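RagB/SusD domain protein (PDB 5J5U) probably binds chitin or its oligosaccharides at the cell surface as a SusD homolog of a chitin-utilization locus in Flavobacterium johnsoniae. Local coordinates at residues D121-E126 with P138-Q143. Residues are numbered along the deposited sequence; the frame is centred on the assembly and turned at random.
Sequences DVPYSE and PKYDKQ
Asp141 grips Ser125 with both carboxylate oxygens: OD2 accepts a nearly straight hydrogen bond from the N-H of Ser125 (N to OD2 2.9 Å, 171°), and OD1 accepts its hydroxyl (OG to OD1 2.9 Å), each on the syn side. The Ser125 hydroxyl reaches OD1 because chi1 (68°) sets it between the backbone N and carbonyl carbon. Lys139 NZ adds a salt bridge to OD1 from above the carboxylate plane, and a water links OD1 and Lys139 O to the amides of Tyr124 and Glu126. An asparagine in place of Asp141 would probably leave the Lys139 ammonium without its charged mate and weaken the hold on Ser125. At one end of the contact, Glu126 OE1 takes the amide of Lys139 (N to OE1 2.9 Å); at the other, Asp121 OD1 takes that of Gln143 (N to OD1 2.7 Å), the first residue of helix 143-160, while OD2 pairs with Arg468. Between them Pro123 lays CD over the centre of the Tyr140 ring, 3.6 Å from its centroid, and Pro123 CB meets Pro138 CG. Trp73 of helix 66-90 packs on Pro123 and Tyr140. Carboxylates thus bind backbone amides at three points, pinning two irregular segments of the connection between helices 98-119 and 143-160.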
loop_
_atom_site.group_PDB
_atom_site.type_symbol
_atom_site.label_atom_id
_atom_site.label_comp_id
_atom_site.label_asym_id
_atom_site.label_seq_id
_atom_site.Cartn_x
_atom_site.Cartn_y
_atom_site.Cartn_z
ATOM N N ASP A 121 -4.733 -17.183 2.858
ATOM C CA ASP A 121 -4.556 -18.293 1.928
ATOM C C ASP A 121 -5.461 -18.061 0.725
ATOM O O ASP A 121 -6.641 -17.799 0.881
ATOM C CB ASP A 121 -4.884 -19.653 2.563
ATOM C CG ASP A 121 -3.930 -20.045 3.696
ATOM O OD1 ASP A 121 -2.907 -19.370 3.942
ATOM O OD2 ASP A 121 -4.216 -21.063 4.354
ATOM N N VAL A 122 -4.906 -18.122 -0.477
ATOM C CA VAL A 122 -5.683 -17.843 -1.690
ATOM C C VAL A 122 -5.235 -18.745 -2.835
ATOM O O VAL A 122 -4.092 -19.198 -2.859
ATOM C CB VAL A 122 -5.538 -16.357 -2.162
ATOM C CG1 VAL A 122 -6.058 -15.375 -1.124
ATOM C CG2 VAL A 122 -4.112 -16.060 -2.529
ATOM N N PRO A 123 -6.127 -18.998 -3.801
ATOM C CA PRO A 123 -5.654 -19.660 -5.028
ATOM C C PRO A 123 -4.520 -18.869 -5.702
ATOM O O PRO A 123 -4.595 -17.642 -5.926
ATOM C CB PRO A 123 -6.905 -19.713 -5.920
ATOM C CG PRO A 123 -8.054 -19.678 -4.953
ATOM C CD PRO A 123 -7.596 -18.862 -3.756
ATOM N N TYR A 124 -3.431 -19.569 -5.981
ATOM C CA TYR A 124 -2.310 -18.919 -6.645
ATOM C C TYR A 124 -1.692 -19.900 -7.655
ATOM O O TYR A 124 -1.911 -19.779 -8.863
ATOM C CB TYR A 124 -1.297 -18.428 -5.611
ATOM C CG TYR A 124 -0.123 -17.682 -6.174
ATOM C CD1 TYR A 124 -0.300 -16.684 -7.124
ATOM C CD2 TYR A 124 1.169 -17.948 -5.733
ATOM C CE1 TYR A 124 0.787 -15.991 -7.649
ATOM C CE2 TYR A 124 2.268 -17.257 -6.241
ATOM C CZ TYR A 124 2.067 -16.279 -7.203
ATOM O OH TYR A 124 3.144 -15.574 -7.715
ATOM N N SER A 125 -0.973 -20.892 -7.146
ATOM C CA SER A 125 -0.307 -21.886 -7.983
ATOM C C SER A 125 -1.248 -22.535 -8.998
ATOM O O SER A 125 -0.851 -22.782 -10.131
ATOM C CB SER A 125 0.349 -22.952 -7.099
ATOM O OG SER A 125 -0.633 -23.730 -6.435
ATOM N N GLU A 126 -2.502 -22.755 -8.624
ATOM C CA GLU A 126 -3.497 -23.318 -9.556
ATOM C C GLU A 126 -4.489 -22.285 -10.092
ATOM O O GLU A 126 -5.570 -22.643 -10.565
ATOM C CB GLU A 126 -4.275 -24.444 -8.887
ATOM C CG GLU A 126 -3.392 -25.559 -8.391
ATOM C CD GLU A 126 -4.183 -26.644 -7.693
ATOM O OE1 GLU A 126 -5.420 -26.490 -7.557
ATOM O OE2 GLU A 126 -3.557 -27.643 -7.270
ATOM N N PRO A 138 -9.547 -24.575 -8.080
ATOM C CA PRO A 138 -8.164 -24.425 -7.600
ATOM C C PRO A 138 -8.071 -24.418 -6.082
ATOM O O PRO A 138 -8.929 -23.830 -5.410
ATOM C CB PRO A 138 -7.749 -23.063 -8.157
ATOM C CG PRO A 138 -9.027 -22.297 -8.191
ATOM C CD PRO A 138 -10.099 -23.300 -8.570
ATOM N N LYS A 139 -7.025 -25.042 -5.553
ATOM C CA LYS A 139 -6.781 -25.062 -4.114
ATOM C C LYS A 139 -6.323 -23.690 -3.626
ATOM O O LYS A 139 -5.906 -22.838 -4.422
ATOM C CB LYS A 139 -5.746 -26.135 -3.758
ATOM C CG LYS A 139 -4.332 -25.808 -4.225
ATOM C CD LYS A 139 -3.412 -27.002 -4.035
ATOM C CE LYS A 139 -2.014 -26.776 -4.613
ATOM N NZ LYS A 139 -1.076 -26.093 -3.652
ATOM N N TYR A 140 -6.440 -23.470 -2.319
ATOM C CA TYR A 140 -5.938 -22.254 -1.682
ATOM C C TYR A 140 -4.544 -22.561 -1.184
ATOM O O TYR A 140 -4.391 -23.469 -0.386
ATOM C CB TYR A 140 -6.849 -21.821 -0.526
ATOM C CG TYR A 140 -8.214 -21.274 -0.935
ATOM C CD1 TYR A 140 -9.073 -22.007 -1.767
ATOM C CD2 TYR A 140 -8.663 -20.040 -0.449
ATOM C CE1 TYR A 140 -10.318 -21.524 -2.132
ATOM C CE2 TYR A 140 -9.911 -19.541 -0.806
ATOM C CZ TYR A 140 -10.729 -20.287 -1.654
ATOM O OH TYR A 140 -11.948 -19.796 -2.019
ATOM N N ASP A 141 -3.516 -21.885 -1.691
ATOM C CA ASP A 141 -2.159 -22.127 -1.168
ATOM C C ASP A 141 -2.032 -21.551 0.232
ATOM O O ASP A 141 -2.550 -20.463 0.502
ATOM C CB ASP A 141 -1.059 -21.509 -2.037
ATOM C CG ASP A 141 -1.099 -21.972 -3.480
ATOM O OD1 ASP A 141 -1.696 -23.018 -3.785
ATOM O OD2 ASP A 141 -0.509 -21.273 -4.327
ATOM N N LYS A 142 -1.334 -22.257 1.116
ATOM C CA LYS A 142 -0.978 -21.671 2.391
ATOM C C LYS A 142 -0.113 -20.427 2.162
ATOM O O LYS A 142 0.837 -20.449 1.358
ATOM C CB LYS A 142 -0.245 -22.685 3.265
ATOM C CG LYS A 142 -1.101 -23.835 3.731
ATOM C CD LYS A 142 -0.252 -24.942 4.334
ATOM C CE LYS A 142 0.549 -24.458 5.549
ATOM N NZ LYS A 142 0.879 -25.567 6.505
ATOM N N GLN A 143 -0.436 -19.351 2.883
ATOM C CA GLN A 143 0.263 -18.075 2.699
ATOM C C GLN A 143 1.778 -18.229 2.854
ATOM O O GLN A 143 2.540 -17.640 2.087
ATOM C CB GLN A 143 -0.262 -17.008 3.674
ATOM C CG GLN A 143 0.377 -15.622 3.459
ATOM C CD GLN A 143 -0.169 -14.541 4.393
ATOM O OE1 GLN A 143 0.025 -14.596 5.617
ATOM N NE2 GLN A 143 -0.835 -13.539 3.814
HETATM O O HOH W 1 -3.524 -22.369 -5.887
#